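Long-range contacts in phosphoribosylaminoimidazole carboxylase, ATPase subunit (Thermus thermophilus, PDB 3AW8), which probably catalyses the ATP-dependent carboxylation of 5-aminoimidazole ribonucleotide with bicarbonate, giving N5-carboxyaminoimidazole ribonucleotide in de novo purine synthesis: residues L98-F103 with L254-M259; G173-D178 with F248-E253; G298-V303 with T340-G345. One frame throughout, in Å; residues are numbered along the deposited sequence.

Contact 1 (L98-F103 with L254-M259); sequences LREKTF and LLFNEM. With AMP (adenosine monophosphate), chain C.
Glu-100 reaches from helix 97-107 across to strand 253-260 and meets Phe-256 on its way to the backbone of Met-259. Its CG lies at the rim of the phenyl ring, near the ring plane and 3.4 Å from Phe-256 CZ. The two side chains cross at about a right angle, with carboxylate and ring planes 78° apart. Because CG is anti to the backbone N (chi1 -152°) and the chain runs extended beyond it, the carboxylate is carried past the ring. There Glu-100 OE1 accepts Met-259 N at 2.6 Å, the donor standing 35° out of the carboxylate plane. The Met-259 side chain slides past Glu-100 in the opposite direction and brings its CE to 4.2 Å from Phe-103 CE1. Lys-101 NZ makes a weak bond to Phe-256 O, at 3.5 Å, and a long, weak ion pair with Glu-172. With an alanine at Glu-100, Met-259 N would probably lose this acceptor and a gap would open beside the Phe-256 ring. Glu-258 turns away from the helix, its OE1 2.8 Å from AMP O1P, and with Asn-257 forms a classic beta bulge opposite Glu-246. On this strand, outermost in the sheet within the chain, the carboxylate probably serves Met-259 N as a further strand's carbonyl might, tying the helix down beside the residue that meets the phosphate.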
loop_
_atom_site.group_PDB
_atom_site.type_symbol
_atom_site.label_atom_id
_atom_site.label_comp_id
_atom_site.label_asym_id
_atom_site.label_seq_id
_atom_site.Cartn_x
_atom_site.Cartn_y
_atom_site.Cartn_z
ATOM N N LEU A 98 5.156 36.081 -4.502
ATOM C CA LEU A 98 4.313 37.259 -4.348
ATOM C C LEU A 98 2.874 36.923 -4.713
ATOM O O LEU A 98 1.943 37.235 -3.968
ATOM C CB LEU A 98 4.815 38.407 -5.228
ATOM C CG LEU A 98 3.877 39.620 -5.343
ATOM C CD1 LEU A 98 3.430 40.091 -3.974
ATOM C CD2 LEU A 98 4.591 40.736 -6.065
ATOM N N ARG A 99 2.701 36.282 -5.864
ATOM C CA ARG A 99 1.378 35.897 -6.335
ATOM C C ARG A 99 0.725 34.985 -5.301
ATOM O O ARG A 99 -0.495 34.970 -5.151
ATOM C CB ARG A 99 1.503 35.184 -7.690
ATOM C CG ARG A 99 0.214 34.606 -8.266
ATOM C CD ARG A 99 -0.761 35.674 -8.698
ATOM N NE ARG A 99 -1.909 35.095 -9.395
ATOM C CZ ARG A 99 -1.844 34.504 -10.588
ATOM N NH1 ARG A 99 -0.682 34.412 -11.227
ATOM N NH2 ARG A 99 -2.941 33.998 -11.140
ATOM N N GLU A 100 1.554 34.241 -4.574
ATOM C CA GLU A 100 1.077 33.310 -3.552
ATOM C C GLU A 100 0.541 34.064 -2.334
ATOM O O GLU A 100 -0.600 33.852 -1.903
ATOM C CB GLU A 100 2.223 32.389 -3.131
ATOM C CG GLU A 100 1.799 31.026 -2.630
ATOM C CD GLU A 100 2.990 30.147 -2.286
ATOM O OE1 GLU A 100 2.811 28.921 -2.117
ATOM O OE2 GLU A 100 4.110 30.690 -2.179
ATOM N N LYS A 101 1.375 34.944 -1.789
ATOM C CA LYS A 101 1.013 35.743 -0.625
ATOM C C LYS A 101 -0.203 36.642 -0.874
ATOM O O LYS A 101 -1.120 36.695 -0.051
ATOM C CB LYS A 101 2.201 36.605 -0.193
ATOM C CG LYS A 101 2.947 36.122 1.044
ATOM C CD LYS A 101 3.710 34.840 0.795
ATOM C CE LYS A 101 4.836 34.660 1.814
ATOM N NZ LYS A 101 4.361 34.656 3.229
ATOM N N THR A 102 -0.213 37.350 -2.000
ATOM C CA THR A 102 -1.331 38.240 -2.309
ATOM C C THR A 102 -2.622 37.447 -2.391
ATOM O O THR A 102 -3.650 37.870 -1.862
ATOM C CB THR A 102 -1.144 38.986 -3.649
ATOM O OG1 THR A 102 -1.279 38.066 -4.738
ATOM C CG2 THR A 102 0.224 39.646 -3.709
ATOM N N PHE A 103 -2.564 36.294 -3.054
ATOM C CA PHE A 103 -3.738 35.436 -3.203
ATOM C C PHE A 103 -4.360 35.069 -1.852
ATOM O O PHE A 103 -5.563 35.247 -1.644
ATOM C CB PHE A 103 -3.363 34.171 -3.985
ATOM C CG PHE A 103 -4.441 33.120 -4.003
ATOM C CD1 PHE A 103 -4.454 32.099 -3.053
ATOM C CD2 PHE A 103 -5.443 33.146 -4.965
ATOM C CE1 PHE A 103 -5.447 31.119 -3.065
ATOM C CE2 PHE A 103 -6.440 32.170 -4.983
ATOM C CZ PHE A 103 -6.441 31.155 -4.031
ATOM N N LEU A 254 -2.150 31.420 12.792
ATOM C CA LEU A 254 -1.600 30.709 11.651
ATOM C C LEU A 254 -1.313 31.715 10.541
ATOM O O LEU A 254 -2.206 32.451 10.120
ATOM C CB LEU A 254 -2.601 29.665 11.137
ATOM C CG LEU A 254 -3.000 28.471 12.009
ATOM C CD1 LEU A 254 -4.050 27.650 11.279
ATOM C CD2 LEU A 254 -1.781 27.617 12.320
ATOM N N LEU A 255 -0.066 31.747 10.084
ATOM C CA LEU A 255 0.340 32.647 9.008
ATOM C C LEU A 255 0.726 31.813 7.781
ATOM O O LEU A 255 1.677 31.029 7.830
ATOM C CB LEU A 255 1.542 33.487 9.442
ATOM C CG LEU A 255 1.453 34.240 10.771
ATOM C CD1 LEU A 255 2.754 34.989 11.009
ATOM C CD2 LEU A 255 0.273 35.200 10.752
ATOM N N PHE A 256 -0.012 31.976 6.687
ATOM C CA PHE A 256 0.273 31.234 5.466
ATOM C C PHE A 256 1.713 31.429 5.023
ATOM O O PHE A 256 2.168 32.557 4.878
ATOM C CB PHE A 256 -0.650 31.687 4.336
ATOM C CG PHE A 256 -0.240 31.172 2.982
ATOM C CD1 PHE A 256 -0.542 29.872 2.594
ATOM C CD2 PHE A 256 0.481 31.977 2.105
ATOM C CE1 PHE A 256 -0.129 29.382 1.348
ATOM C CE2 PHE A 256 0.897 31.494 0.863
ATOM C CZ PHE A 256 0.592 30.196 0.485
ATOM N N ASN A 257 2.420 30.327 4.800
ATOM C CA ASN A 257 3.808 30.383 4.348
ATOM C C ASN A 257 3.931 29.933 2.892
ATOM O O ASN A 257 4.385 30.696 2.048
ATOM C CB ASN A 257 4.699 29.511 5.244
ATOM C CG ASN A 257 6.076 29.247 4.633
ATOM O OD1 ASN A 257 6.763 30.166 4.197
ATOM N ND2 ASN A 257 6.481 27.981 4.609
ATOM N N GLU A 258 3.517 28.697 2.606
ATOM C CA GLU A 258 3.593 28.131 1.254
ATOM C C GLU A 258 2.424 27.223 0.907
ATOM O O GLU A 258 1.790 26.638 1.785
ATOM C CB GLU A 258 4.860 27.290 1.083
ATOM C CG GLU A 258 6.120 28.045 0.761
ATOM C CD GLU A 258 7.289 27.114 0.483
ATOM O OE1 GLU A 258 7.685 26.357 1.399
ATOM O OE2 GLU A 258 7.808 27.137 -0.655
ATOM N N MET A 259 2.158 27.100 -0.388
ATOM C CA MET A 259 1.107 26.217 -0.867
ATOM C C MET A 259 1.703 25.372 -1.991
ATOM O O MET A 259 2.543 25.841 -2.758
ATOM C CB MET A 259 -0.109 27.013 -1.364
ATOM C CG MET A 259 0.031 27.662 -2.729
ATOM S SD MET A 259 -1.201 27.014 -3.902
ATOM C CE MET A 259 -2.605 28.044 -3.547
HETATM P P AMP C . 11.131 27.792 1.699
HETATM O O1P AMP C . 10.451 26.496 1.436
HETATM O O2P AMP C . 10.043 28.879 2.199
HETATM O O3P AMP C . 11.833 28.312 0.346
HETATM O "O5'" AMP C . 12.274 27.595 2.838
HETATM C "C5'" AMP C . 11.639 27.171 4.059
HETATM C "C4'" AMP C . 12.647 27.250 5.222
HETATM O "O4'" AMP C . 13.049 28.633 5.489
HETATM C "C3'" AMP C . 12.051 26.691 6.528
HETATM O "O3'" AMP C . 13.023 25.896 7.220
HETATM C "C2'" AMP C . 11.624 27.928 7.329
HETATM O "O2'" AMP C . 11.836 27.734 8.734
HETATM C "C1'" AMP C . 12.473 29.088 6.761
HETATM N N9 AMP C . 11.637 30.296 6.550
HETATM C C8 AMP C . 10.954 30.633 5.408
HETATM N N7 AMP C . 10.324 31.761 5.569
HETATM C C5 AMP C . 10.553 32.228 6.812
HETATM C C6 AMP C . 10.148 33.376 7.545
HETATM N N6 AMP C . 9.322 34.325 6.966
HETATM N N1 AMP C . 10.584 33.525 8.817
HETATM C C2 AMP C . 11.384 32.618 9.396
HETATM N N3 AMP C . 11.788 31.526 8.741
HETATM C C4 AMP C . 11.402 31.292 7.467
#

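Contact 2 (G173-D178 with F248-E253); sequences GFVPFD and FQVGEE. With AMP (adenosine monophosphate), chain C.
The adenine end of the ATP-grasp nucleotide pocket is built here, where the loop between strands 169-173 and 179-187 lies against the hairpin of strands 241-250 and 253-260. Val-175 N donates to AMP N1 at 3.3 Å, an almost straight bond that reads the base edge from the backbone. The same residue packs on the hairpin. Val-175 CG1, between the backbone N and the carbonyl carbon (chi1 58°), sits over one face of the Phe-248 ring as a CH-pi contact, 3.8 Å from its centroid, while Val-175 CG2 meets Val-250 CG2 at 3.7 Å. Phe-248 then passes the packing on to the nucleotide, its CZ 3.5 Å from AMP C5. Phe-174 turns a ring face to AMP C2. Phe-177 lies nearly parallel to Phe-248, planes 17° apart, but the rings are slid so far that they barely overlap.

Beyond the rings the contact becomes polar. Asp-178 N donates to Gln-249 O at 2.7 Å, nearly along the C=O axis. Asp-178 OD1 in turn accepts Gly-251 N at 2.6 Å, from above the carboxylate plane, so backbone and side chain of one residue grip both sides of Val-250. Gly-251, with positive phi, begins the tight two-residue turn of the hairpin, and Gln-249 NE2 bonds back to its carbonyl while Gln-249 OE1 takes Arg-179 NE.

Behind this layer Val-175 also touches Leu-255 on strand 253-260. Phe-248 rests on Asn-257 of that strand and on Glu-180 of strand 179-187, which runs along the other side of strand 241-250.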
loop_
_atom_site.group_PDB
_atom_site.type_symbol
_atom_site.label_atom_id
_atom_site.label_comp_id
_atom_site.label_asym_id
_atom_site.label_seq_id
_atom_site.Cartn_x
_atom_site.Cartn_y
_atom_site.Cartn_z
ATOM N N GLY A 173 8.857 39.654 6.314
ATOM C CA GLY A 173 9.269 39.956 7.667
ATOM C C GLY A 173 9.479 38.693 8.475
ATOM O O GLY A 173 8.530 37.945 8.714
ATOM N N PHE A 174 10.723 38.450 8.884
ATOM C CA PHE A 174 11.062 37.273 9.685
ATOM C C PHE A 174 9.985 37.069 10.739
ATOM O O PHE A 174 9.514 38.028 11.346
ATOM C CB PHE A 174 12.409 37.474 10.383
ATOM C CG PHE A 174 12.837 36.307 11.230
ATOM C CD1 PHE A 174 13.689 35.330 10.715
ATOM C CD2 PHE A 174 12.382 36.176 12.542
ATOM C CE1 PHE A 174 14.083 34.237 11.495
ATOM C CE2 PHE A 174 12.768 35.090 13.331
ATOM C CZ PHE A 174 13.621 34.117 12.804
ATOM N N VAL A 175 9.587 35.823 10.956
ATOM C CA VAL A 175 8.566 35.544 11.954
ATOM C C VAL A 175 9.049 34.518 12.977
ATOM O O VAL A 175 9.510 33.432 12.621
ATOM C CB VAL A 175 7.249 35.056 11.287
ATOM C CG1 VAL A 175 7.512 33.822 10.450
ATOM C CG2 VAL A 175 6.197 34.777 12.348
ATOM N N PRO A 176 8.975 34.869 14.270
ATOM C CA PRO A 176 9.401 33.976 15.352
ATOM C C PRO A 176 8.244 33.028 15.660
ATOM O O PRO A 176 7.365 33.344 16.464
ATOM C CB PRO A 176 9.678 34.946 16.490
ATOM C CG PRO A 176 8.555 35.945 16.315
ATOM C CD PRO A 176 8.522 36.169 14.808
ATOM N N PHE A 177 8.238 31.872 15.006
ATOM C CA PHE A 177 7.164 30.907 15.198
ATOM C C PHE A 177 7.455 29.856 16.264
ATOM O O PHE A 177 8.611 29.501 16.523
ATOM C CB PHE A 177 6.838 30.224 13.857
ATOM C CG PHE A 177 8.001 29.487 13.248
ATOM C CD1 PHE A 177 8.337 28.206 13.678
ATOM C CD2 PHE A 177 8.791 30.090 12.273
ATOM C CE1 PHE A 177 9.441 27.537 13.148
ATOM C CE2 PHE A 177 9.899 29.430 11.736
ATOM C CZ PHE A 177 10.226 28.153 12.174
ATOM N N ASP A 178 6.384 29.375 16.889
ATOM C CA ASP A 178 6.476 28.344 17.913
ATOM C C ASP A 178 6.886 27.078 17.174
ATOM O O ASP A 178 7.729 26.305 17.635
ATOM C CB ASP A 178 5.110 28.141 18.574
ATOM C CG ASP A 178 4.635 29.373 19.339
ATOM O OD1 ASP A 178 3.402 29.519 19.520
ATOM O OD2 ASP A 178 5.490 30.182 19.766
ATOM N N PHE A 248 2.803 29.050 9.670
ATOM C CA PHE A 248 3.727 29.285 10.769
ATOM C C PHE A 248 2.779 29.405 11.950
ATOM O O PHE A 248 1.757 30.086 11.843
ATOM C CB PHE A 248 4.462 30.613 10.609
ATOM C CG PHE A 248 5.558 30.582 9.603
ATOM C CD1 PHE A 248 6.583 29.653 9.705
ATOM C CD2 PHE A 248 5.586 31.499 8.561
ATOM C CE1 PHE A 248 7.626 29.638 8.777
ATOM C CE2 PHE A 248 6.625 31.492 7.629
ATOM C CZ PHE A 248 7.645 30.560 7.740
ATOM N N GLN A 249 3.080 28.736 13.059
ATOM C CA GLN A 249 2.209 28.842 14.226
ATOM C C GLN A 249 2.853 29.738 15.273
ATOM O O GLN A 249 3.893 29.400 15.845
ATOM C CB GLN A 249 1.918 27.473 14.851
ATOM C CG GLN A 249 0.754 27.525 15.843
ATOM C CD GLN A 249 0.603 26.265 16.688
ATOM O OE1 GLN A 249 0.622 25.146 16.175
ATOM N NE2 GLN A 249 0.434 26.449 17.994
ATOM N N VAL A 250 2.243 30.895 15.499
ATOM C CA VAL A 250 2.727 31.840 16.498
ATOM C C VAL A 250 1.580 31.968 17.495
ATOM O O VAL A 250 0.532 32.549 17.187
ATOM C CB VAL A 250 3.040 33.228 15.880
ATOM C CG1 VAL A 250 3.829 34.072 16.872
ATOM C CG2 VAL A 250 3.826 33.065 14.594
ATOM N N GLY A 251 1.774 31.394 18.678
ATOM C CA GLY A 251 0.739 31.422 19.691
ATOM C C GLY A 251 -0.428 30.555 19.258
ATOM O O GLY A 251 -0.358 29.326 19.309
ATOM N N GLU A 252 -1.507 31.203 18.839
ATOM C CA GLU A 252 -2.699 30.510 18.375
ATOM C C GLU A 252 -3.067 31.080 17.021
ATOM O O GLU A 252 -4.216 30.999 16.575
ATOM C CB GLU A 252 -3.856 30.699 19.357
ATOM C CG GLU A 252 -3.754 29.816 20.589
ATOM C CD GLU A 252 -3.662 28.336 20.238
ATOM O OE1 GLU A 252 -4.606 27.804 19.606
ATOM O OE2 GLU A 252 -2.642 27.704 20.595
ATOM N N GLU A 253 -2.070 31.663 16.369
ATOM C CA GLU A 253 -2.259 32.243 15.053
ATOM C C GLU A 253 -1.549 31.438 13.977
ATOM O O GLU A 253 -0.497 30.837 14.217
ATOM C CB GLU A 253 -1.766 33.691 15.039
ATOM C CG GLU A 253 -2.733 34.645 15.706
ATOM C CD GLU A 253 -4.139 34.508 15.139
ATOM O OE1 GLU A 253 -4.306 34.699 13.910
ATOM O OE2 GLU A 253 -5.071 34.206 15.920
HETATM P P AMP C . 11.131 27.792 1.699
HETATM O O1P AMP C . 10.451 26.496 1.436
HETATM O O2P AMP C . 10.043 28.879 2.199
HETATM O O3P AMP C . 11.833 28.312 0.346
HETATM O "O5'" AMP C . 12.274 27.595 2.838
HETATM C "C5'" AMP C . 11.639 27.171 4.059
HETATM C "C4'" AMP C . 12.647 27.250 5.222
HETATM O "O4'" AMP C . 13.049 28.633 5.489
HETATM C "C3'" AMP C . 12.051 26.691 6.528
HETATM O "O3'" AMP C . 13.023 25.896 7.220
HETATM C "C2'" AMP C . 11.624 27.928 7.329
HETATM O "O2'" AMP C . 11.836 27.734 8.734
HETATM C "C1'" AMP C . 12.473 29.088 6.761
HETATM N N9 AMP C . 11.637 30.296 6.550
HETATM C C8 AMP C . 10.954 30.633 5.408
HETATM N N7 AMP C . 10.324 31.761 5.569
HETATM C C5 AMP C . 10.553 32.228 6.812
HETATM C C6 AMP C . 10.148 33.376 7.545
HETATM N N6 AMP C . 9.322 34.325 6.966
HETATM N N1 AMP C . 10.584 33.525 8.817
HETATM C C2 AMP C . 11.384 32.618 9.396
HETATM N N3 AMP C . 11.788 31.526 8.741
HETATM C C4 AMP C . 11.402 31.292 7.467
#

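Contact 3 (G298-V303 with T340-G345); sequences GQSAMV and TLRRDG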
loop_
_atom_site.group_PDB
_atom_site.type_symbol
_atom_site.label_atom_id
_atom_site.label_comp_id
_atom_site.label_asym_id
_atom_site.label_seq_id
_atom_site.Cartn_x
_atom_site.Cartn_y
_atom_site.Cartn_z
ATOM N N GLY A 298 -4.028 6.254 15.189
ATOM C CA GLY A 298 -3.046 6.466 16.234
ATOM C C GLY A 298 -2.190 7.692 15.997
ATOM O O GLY A 298 -2.705 8.764 15.685
ATOM N N GLN A 299 -0.881 7.529 16.145
ATOM C CA GLN A 299 0.066 8.622 15.968
ATOM C C GLN A 299 1.215 8.249 15.046
ATOM O O GLN A 299 1.733 7.136 15.092
ATOM C CB GLN A 299 0.647 9.032 17.312
ATOM C CG GLN A 299 -0.226 9.915 18.149
ATOM C CD GLN A 299 0.413 10.164 19.491
ATOM O OE1 GLN A 299 0.535 9.245 20.304
ATOM N NE2 GLN A 299 0.851 11.401 19.728
ATOM N N SER A 300 1.639 9.199 14.226
ATOM C CA SER A 300 2.713 8.932 13.293
ATOM C C SER A 300 3.842 9.932 13.362
ATOM O O SER A 300 3.653 11.087 13.740
ATOM C CB SER A 300 2.166 8.909 11.870
ATOM O OG SER A 300 1.165 7.926 11.742
ATOM N N ALA A 301 5.020 9.460 12.988
ATOM C CA ALA A 301 6.214 10.273 12.935
ATOM C C ALA A 301 6.793 9.929 11.569
ATOM O O ALA A 301 7.067 8.761 11.269
ATOM C CB ALA A 301 7.183 9.882 14.041
ATOM N N MET A 302 6.957 10.951 10.741
ATOM C CA MET A 302 7.475 10.780 9.394
ATOM C C MET A 302 8.915 11.280 9.374
ATOM O O MET A 302 9.155 12.470 9.578
ATOM C CB MET A 302 6.595 11.605 8.434
ATOM C CG MET A 302 6.683 11.275 6.944
ATOM S SD MET A 302 8.220 11.754 6.142
ATOM C CE MET A 302 8.249 13.538 6.489
ATOM N N VAL A 303 9.883 10.396 9.161
ATOM C CA VAL A 303 11.261 10.874 9.108
ATOM C C VAL A 303 11.832 10.675 7.705
ATOM O O VAL A 303 11.882 9.561 7.189
ATOM C CB VAL A 303 12.198 10.196 10.203
ATOM C CG1 VAL A 303 11.416 9.917 11.468
ATOM C CG2 VAL A 303 12.836 8.923 9.685
ATOM N N THR A 340 7.841 5.804 8.144
ATOM C CA THR A 340 6.707 6.220 8.942
ATOM C C THR A 340 6.536 5.282 10.118
ATOM O O THR A 340 6.387 4.074 9.951
ATOM C CB THR A 340 5.411 6.260 8.141
ATOM O OG1 THR A 340 5.457 7.366 7.231
ATOM C CG2 THR A 340 4.214 6.425 9.085
ATOM N N LEU A 341 6.585 5.864 11.311
ATOM C CA LEU A 341 6.429 5.136 12.559
ATOM C C LEU A 341 5.023 5.405 13.047
ATOM O O LEU A 341 4.663 6.546 13.335
ATOM C CB LEU A 341 7.447 5.639 13.583
ATOM C CG LEU A 341 7.468 5.020 14.984
ATOM C CD1 LEU A 341 7.721 3.521 14.908
ATOM C CD2 LEU A 341 8.557 5.701 15.797
ATOM N N ARG A 342 4.217 4.357 13.120
ATOM C CA ARG A 342 2.845 4.506 13.573
ATOM C C ARG A 342 2.597 3.673 14.826
ATOM O O ARG A 342 2.515 2.448 14.762
ATOM C CB ARG A 342 1.881 4.070 12.470
ATOM C CG ARG A 342 0.453 4.513 12.685
ATOM C CD ARG A 342 -0.493 3.609 11.936
ATOM N NE ARG A 342 -0.466 2.266 12.499
ATOM C CZ ARG A 342 -0.890 1.963 13.724
ATOM N NH1 ARG A 342 -1.379 2.911 14.513
ATOM N NH2 ARG A 342 -0.826 0.713 14.166
ATOM N N ARG A 343 2.497 4.347 15.964
ATOM C CA ARG A 343 2.233 3.679 17.233
ATOM C C ARG A 343 0.865 4.159 17.711
ATOM O O ARG A 343 0.263 5.035 17.086
ATOM C CB ARG A 343 3.308 4.034 18.267
ATOM C CG ARG A 343 4.740 3.692 17.858
ATOM C CD ARG A 343 4.842 2.296 17.269
ATOM N NE ARG A 343 4.109 1.322 18.070
ATOM C CZ ARG A 343 3.772 0.102 17.657
ATOM N NH1 ARG A 343 4.102 -0.316 16.441
ATOM N NH2 ARG A 343 3.091 -0.702 18.462
ATOM N N ASP A 344 0.363 3.598 18.806
ATOM C CA ASP A 344 -0.947 4.020 19.301
ATOM C C ASP A 344 -0.898 4.781 20.621
ATOM O O ASP A 344 -1.924 4.973 21.271
ATOM C CB ASP A 344 -1.881 2.816 19.432
ATOM C CG ASP A 344 -2.101 2.107 18.109
ATOM O OD1 ASP A 344 -1.165 1.415 17.648
ATOM O OD2 ASP A 344 -3.200 2.248 17.526
ATOM N N GLY A 345 0.298 5.218 21.002
ATOM C CA GLY A 345 0.474 5.968 22.232
ATOM C C GLY A 345 1.703 6.842 22.108
ATOM O O GLY A 345 2.756 6.367 21.682
#
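Gly-298, just before the strand, has a positive phi and sets its CA close to Arg-343 O, where a side chain would collide with that carbonyl. The Arg-342 guanidinium comes up edge-on, NH1 4.3 Å from Gly-298 CA. That group is held from several sides: NH1 bonds to Arg-297 O and makes a weak salt bridge with Asp-344, and NH2 pairs with Glu-275 of the second subunit, so this end of the strand pair lies at the dimer contact.

Gln-299 makes the first hydrogen-bonded pair, its N giving to Arg-343 O at 2.9 Å and its O taking Arg-343 N at 3.0 Å. Its CG is anti to the carbonyl carbon (chi1 -80°) and the chain runs extended, which places OE1 3.2 Å from the C of Gly-345, the N-cap residue of the helix that follows.

Ser-300 faces Arg-342 in a non-hydrogen-bonded pair, OG 3.6 Å from Arg-342 CG. Here the antiparallel pattern is plain: strands 299-306 and 335-343 are neighbours in the large antiparallel sheet that the C-terminal domain shares with the ATP-grasp domain, and Ser-300 turns its backbone bonding outward to Ala-213 of strand 207-213.

Ala-301 restores the bonded register, with Leu-341 N to Ala-301 O at 2.9 Å and Ala-301 N to Leu-341 O at 3.0 Å. On this face, shared with Gln-299, its methyl packs against Leu-349 and Leu-353 of helix 346-357. Met-302, on the face of Ser-300, crosses Thr-340 with CG 4.1 Å from Thr-340 OG1.

From the N terminus, helix 97-107 opens the longest loop, which contact 1 closes on strand 253-260. Contact 2 is nested inside it: residues 173-178 open a shorter loop that residues 248-253 close. The two touch, since strands 241-250 and 253-260 are consecutive neighbours in one sheet, with Leu-255 O probably bonded to Phe-248 N, and both reach AMP, contact 1 at the phosphate and contact 2 at the base. Contact 3 follows in series, joining strands 299-306 and 335-343 in the C-terminal part. Its nearest atoms stay about 14 Å from either of the others, yet one antiparallel sheet is reached by all three.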